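PDB 2DFU: probable 2-hydroxyhepta-2,4-diene-1,7-dioate isomerase from Thermus thermophilus, which probably acts as an isomerase or acetylpyruvate hydrolase of the metal-binding fumarylacetoacetate hydrolase family. Local coordinates for residues 39-53 / 77-91. Residues are numbered along the deposited sequence; the frame is centred on the assembly and turned at random.
Sequences VTLLPPATPTKIVCV and GLFLKGPNALARPGN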
loop_
_atom_site.group_PDB
_atom_site.type_symbol
_atom_site.label_atom_id
_atom_site.label_comp_id
_atom_site.label_asym_id
_atom_site.label_seq_id
_atom_site.Cartn_x
_atom_site.Cartn_y
_atom_site.Cartn_z
ATOM N N VAL A 39 18.559 22.244 2.361
ATOM C CA VAL A 39 18.141 20.860 2.569
ATOM C C VAL A 39 17.374 20.288 1.391
ATOM O O VAL A 39 16.897 21.021 0.534
ATOM C CB VAL A 39 17.257 20.709 3.838
ATOM C CG1 VAL A 39 17.942 21.359 5.024
ATOM C CG2 VAL A 39 15.878 21.327 3.605
ATOM N N THR A 40 17.277 18.964 1.348
ATOM C CA THR A 40 16.520 18.298 0.299
ATOM C C THR A 40 15.164 17.934 0.906
ATOM O O THR A 40 15.072 17.055 1.767
ATOM C CB THR A 40 17.216 17.011 -0.174
ATOM O OG1 THR A 40 18.477 17.343 -0.775
ATOM C CG2 THR A 40 16.346 16.283 -1.190
ATOM N N LEU A 41 14.123 18.634 0.472
ATOM C CA LEU A 41 12.776 18.391 0.967
ATOM C C LEU A 41 12.252 17.031 0.537
ATOM O O LEU A 41 12.382 16.650 -0.618
ATOM C CB LEU A 41 11.815 19.455 0.450
ATOM C CG LEU A 41 11.296 20.515 1.414
ATOM C CD1 LEU A 41 10.048 21.133 0.800
ATOM C CD2 LEU A 41 10.960 19.897 2.762
ATOM N N LEU A 42 11.648 16.315 1.477
ATOM C CA LEU A 42 11.077 15.001 1.209
ATOM C C LEU A 42 9.575 15.030 1.483
ATOM O O LEU A 42 9.059 15.976 2.081
ATOM C CB LEU A 42 11.715 13.954 2.134
ATOM C CG LEU A 42 13.231 13.746 2.070
ATOM C CD1 LEU A 42 13.666 12.778 3.180
ATOM C CD2 LEU A 42 13.611 13.200 0.684
ATOM N N PRO A 43 8.847 14.002 1.028
ATOM C CA PRO A 43 7.407 14.000 1.304
ATOM C C PRO A 43 7.308 13.959 2.842
ATOM O O PRO A 43 8.040 13.210 3.496
ATOM C CB PRO A 43 6.941 12.708 0.650
ATOM C CG PRO A 43 7.871 12.583 -0.526
ATOM C CD PRO A 43 9.210 12.930 0.082
ATOM N N PRO A 44 6.408 14.758 3.433
ATOM C CA PRO A 44 6.226 14.827 4.888
ATOM C C PRO A 44 5.535 13.653 5.577
ATOM O O PRO A 44 4.716 13.851 6.482
ATOM C CB PRO A 44 5.451 16.125 5.064
ATOM C CG PRO A 44 4.548 16.102 3.865
ATOM C CD PRO A 44 5.477 15.671 2.742
ATOM N N ALA A 45 5.865 12.440 5.157
ATOM C CA ALA A 45 5.286 11.242 5.754
ATOM C C ALA A 45 6.016 9.998 5.269
ATOM O O ALA A 45 6.711 10.039 4.262
ATOM C CB ALA A 45 3.799 11.139 5.395
ATOM N N THR A 46 5.848 8.900 6.004
ATOM C CA THR A 46 6.432 7.593 5.668
ATOM C C THR A 46 5.266 6.617 5.859
ATOM O O THR A 46 5.261 5.810 6.785
ATOM C CB THR A 46 7.579 7.211 6.639
ATOM O OG1 THR A 46 7.146 7.417 7.989
ATOM C CG2 THR A 46 8.811 8.058 6.382
ATOM N N PRO A 47 4.260 6.689 4.973
ATOM C CA PRO A 47 3.050 5.859 4.993
ATOM C C PRO A 47 3.185 4.369 4.741
ATOM O O PRO A 47 3.977 3.943 3.908
ATOM C CB PRO A 47 2.170 6.521 3.937
ATOM C CG PRO A 47 3.175 6.952 2.916
ATOM C CD PRO A 47 4.276 7.553 3.774
ATOM N N THR A 48 2.401 3.577 5.471
ATOM C CA THR A 48 2.397 2.140 5.266
ATOM C C THR A 48 1.499 1.937 4.051
ATOM O O THR A 48 1.572 0.920 3.368
ATOM C CB THR A 48 1.788 1.378 6.467
ATOM O OG1 THR A 48 0.405 1.734 6.614
ATOM C CG2 THR A 48 2.550 1.708 7.748
ATOM N N LYS A 49 0.650 2.928 3.791
ATOM C CA LYS A 49 -0.265 2.888 2.653
ATOM C C LYS A 49 -0.885 4.262 2.405
ATOM O O LYS A 49 -0.884 5.118 3.287
ATOM C CB LYS A 49 -1.368 1.853 2.892
ATOM C CG LYS A 49 -2.218 2.116 4.124
ATOM C CD LYS A 49 -3.239 0.999 4.319
ATOM C CE LYS A 49 -4.101 1.241 5.552
ATOM N NZ LYS A 49 -3.275 1.202 6.780
ATOM N N ILE A 50 -1.410 4.465 1.203
ATOM C CA ILE A 50 -2.021 5.739 0.834
ATOM C C ILE A 50 -3.433 5.488 0.326
ATOM O O ILE A 50 -3.625 4.853 -0.712
ATOM C CB ILE A 50 -1.177 6.430 -0.253
ATOM C CG1 ILE A 50 0.220 6.719 0.311
ATOM C CG2 ILE A 50 -1.847 7.720 -0.721
ATOM C CD1 ILE A 50 1.307 6.761 -0.733
ATOM N N VAL A 51 -4.423 5.974 1.075
ATOM C CA VAL A 51 -5.828 5.789 0.717
ATOM C C VAL A 51 -6.365 7.049 0.046
ATOM O O VAL A 51 -6.215 8.153 0.570
ATOM C CB VAL A 51 -6.669 5.464 1.973
ATOM C CG1 VAL A 51 -8.074 5.083 1.575
ATOM C CG2 VAL A 51 -6.016 4.331 2.755
ATOM N N CYS A 52 -6.997 6.891 -1.114
ATOM C CA CYS A 52 -7.496 8.055 -1.834
ATOM C C CYS A 52 -8.989 8.039 -2.110
ATOM O O CYS A 52 -9.579 6.990 -2.347
ATOM C CB CYS A 52 -6.745 8.192 -3.152
ATOM S SG CYS A 52 -4.995 7.782 -3.013
ATOM N N VAL A 53 -9.585 9.226 -2.094
ATOM C CA VAL A 53 -11.010 9.381 -2.348
ATOM C C VAL A 53 -11.253 9.715 -3.809
ATOM O O VAL A 53 -10.427 10.362 -4.455
ATOM C CB VAL A 53 -11.615 10.506 -1.476
ATOM C CG1 VAL A 53 -13.068 10.752 -1.860
ATOM C CG2 VAL A 53 -11.530 10.120 -0.006
ATOM N N GLY A 77 -15.852 6.905 -2.493
ATOM C CA GLY A 77 -15.256 5.893 -3.350
ATOM C C GLY A 77 -13.781 5.922 -2.998
ATOM O O GLY A 77 -13.215 7.006 -2.850
ATOM N N LEU A 78 -13.149 4.760 -2.855
ATOM C CA LEU A 78 -11.738 4.727 -2.475
ATOM C C LEU A 78 -10.831 3.920 -3.393
ATOM O O LEU A 78 -11.278 3.011 -4.093
ATOM C CB LEU A 78 -11.599 4.149 -1.067
ATOM C CG LEU A 78 -12.408 4.752 0.084
ATOM C CD1 LEU A 78 -12.307 3.830 1.291
ATOM C CD2 LEU A 78 -11.898 6.142 0.429
ATOM N N PHE A 79 -9.548 4.270 -3.388
ATOM C CA PHE A 79 -8.547 3.538 -4.149
ATOM C C PHE A 79 -7.202 3.719 -3.460
ATOM O O PHE A 79 -7.003 4.678 -2.706
ATOM C CB PHE A 79 -8.488 3.974 -5.624
ATOM C CG PHE A 79 -8.102 5.408 -5.840
ATOM C CD1 PHE A 79 -9.069 6.407 -5.865
ATOM C CD2 PHE A 79 -6.776 5.754 -6.077
ATOM C CE1 PHE A 79 -8.719 7.735 -6.127
ATOM C CE2 PHE A 79 -6.414 7.076 -6.340
ATOM C CZ PHE A 79 -7.385 8.067 -6.367
ATOM N N LEU A 80 -6.287 2.787 -3.701
ATOM C CA LEU A 80 -4.970 2.825 -3.070
ATOM C C LEU A 80 -3.831 3.212 -3.997
ATOM O O LEU A 80 -3.915 3.075 -5.216
ATOM C CB LEU A 80 -4.640 1.455 -2.468
ATOM C CG LEU A 80 -5.627 0.860 -1.466
ATOM C CD1 LEU A 80 -5.307 -0.620 -1.267
ATOM C CD2 LEU A 80 -5.557 1.615 -0.135
ATOM N N LYS A 81 -2.760 3.699 -3.388
ATOM C CA LYS A 81 -1.540 4.056 -4.091
ATOM C C LYS A 81 -0.442 3.455 -3.223
ATOM O O LYS A 81 -0.540 3.464 -1.995
ATOM C CB LYS A 81 -1.369 5.577 -4.188
ATOM C CG LYS A 81 -2.230 6.237 -5.259
ATOM C CD LYS A 81 -2.276 7.754 -5.089
ATOM C CE LYS A 81 -1.417 8.504 -6.093
ATOM N NZ LYS A 81 -2.050 8.653 -7.433
ATOM N N GLY A 82 0.582 2.893 -3.848
ATOM C CA GLY A 82 1.664 2.330 -3.067
ATOM C C GLY A 82 2.655 3.431 -2.754
ATOM O O GLY A 82 2.632 4.468 -3.409
ATOM N N PRO A 83 3.522 3.255 -1.746
ATOM C CA PRO A 83 4.516 4.274 -1.390
ATOM C C PRO A 83 5.444 4.617 -2.561
ATOM O O PRO A 83 6.047 5.687 -2.586
ATOM C CB PRO A 83 5.264 3.629 -0.229
ATOM C CG PRO A 83 4.182 2.821 0.441
ATOM C CD PRO A 83 3.497 2.176 -0.740
ATOM N N ASN A 84 5.555 3.710 -3.531
ATOM C CA ASN A 84 6.410 3.947 -4.694
ATOM C C ASN A 84 5.940 5.166 -5.500
ATOM O O ASN A 84 6.714 5.747 -6.262
ATOM C CB ASN A 84 6.411 2.725 -5.608
ATOM C CG ASN A 84 5.031 2.423 -6.177
ATOM O OD1 ASN A 84 4.122 2.020 -5.448
ATOM N ND2 ASN A 84 4.865 2.632 -7.478
ATOM N N ALA A 85 4.676 5.552 -5.337
ATOM C CA ALA A 85 4.133 6.696 -6.064
ATOM C C ALA A 85 4.625 8.033 -5.515
ATOM O O ALA A 85 4.521 9.056 -6.187
ATOM C CB ALA A 85 2.593 6.659 -6.033
ATOM N N LEU A 86 5.153 8.026 -4.296
ATOM C CA LEU A 86 5.632 9.258 -3.685
ATOM C C LEU A 86 6.784 9.900 -4.453
ATOM O O LEU A 86 7.725 9.228 -4.885
ATOM C CB LEU A 86 6.046 8.999 -2.239
ATOM C CG LEU A 86 4.887 8.618 -1.317
ATOM C CD1 LEU A 86 5.423 8.171 0.026
ATOM C CD2 LEU A 86 3.952 9.807 -1.159
ATOM N N ALA A 87 6.699 11.215 -4.621
ATOM C CA ALA A 87 7.728 11.962 -5.326
ATOM C C ALA A 87 8.048 13.222 -4.530
ATOM O O ALA A 87 7.142 13.884 -4.026
ATOM C CB ALA A 87 7.241 12.318 -6.723
ATOM N N ARG A 88 9.334 13.547 -4.413
ATOM C CA ARG A 88 9.773 14.720 -3.662
ATOM C C ARG A 88 9.168 16.025 -4.149
ATOM O O ARG A 88 9.044 16.258 -5.346
ATOM C CB ARG A 88 11.303 14.857 -3.701
ATOM C CG ARG A 88 12.068 13.730 -3.021
ATOM C CD ARG A 88 13.555 14.040 -2.991
ATOM N NE ARG A 88 14.101 14.106 -4.344
ATOM C CZ ARG A 88 14.457 13.039 -5.049
ATOM N NH1 ARG A 88 14.335 11.824 -4.522
ATOM N NH2 ARG A 88 14.918 13.185 -6.283
ATOM N N PRO A 89 8.780 16.897 -3.210
ATOM C CA PRO A 89 8.191 18.193 -3.527
ATOM C C PRO A 89 9.311 19.186 -3.818
ATOM O O PRO A 89 10.396 19.099 -3.243
ATOM C CB PRO A 89 7.455 18.554 -2.245
ATOM C CG PRO A 89 8.383 18.004 -1.194
ATOM C CD PRO A 89 8.752 16.647 -1.755
ATOM N N GLY A 90 9.054 20.128 -4.710
ATOM C CA GLY A 90 10.073 21.114 -4.986
ATOM C C GLY A 90 10.284 21.980 -3.755
ATOM O O GLY A 90 9.326 22.339 -3.067
ATOM N N ASN A 91 11.545 22.283 -3.462
ATOM C CA ASN A 91 11.911 23.142 -2.340
ATOM C C ASN A 91 11.488 24.567 -2.740
ATOM O O ASN A 91 11.885 25.062 -3.796
ATOM C CB ASN A 91 13.429 23.083 -2.140
ATOM C CG ASN A 91 13.890 23.800 -0.890
ATOM O OD1 ASN A 91 13.522 24.948 -0.640
ATOM N ND2 ASN A 91 14.717 23.126 -0.103
HETATM O O HOH W 1 13.140 18.121 -2.807
HETATM O O HOH W 2 14.685 20.233 -1.939
#
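Cys-52 N donates to Phe-79 O at 2.7 Å, nearly in line with the carbonyl, and Phe-79 N answers to Cys-52 O at 2.9 Å, closing a hydrogen-bonded antiparallel pair. Beside this pair Cys-52 lays its CB over one face of the Phe-79 ring, 3.3 Å from CZ. That ring gets there because CG sits between the backbone N and carbonyl carbon (chi1 62°), which folds it back across the neighbouring strand; a residue as small as cysteine suits the place beneath it. The cysteine SG, turned beside its own backbone N, meets Lys-81 CD at 3.4 Å. The lysine's aliphatic part thus packs here, while its bent end carries NZ to a salt bridge with Asp-145 and a hydrogen bond to Lys-162 O. Strands 50-53 and 78-81 form an antiparallel ladder in the fumarylacetoacetate hydrolase fold, with strand 224-226 running parallel on the other flank of 50-53. The opposite face bears branched aliphatics: Val-51 CG2 lies alongside Leu-80 CD2, and helix 206-214 packs on Val-51, Val-53 and Leu-78. Beyond the ladder, Leu-86 CD1 and Pro-47 CG meet tip to tip at 3.9 Å. Further on, water 1 bridges two acceptors, donating to Leu-41 O (2.7 Å) and Pro-89 O (2.9 Å).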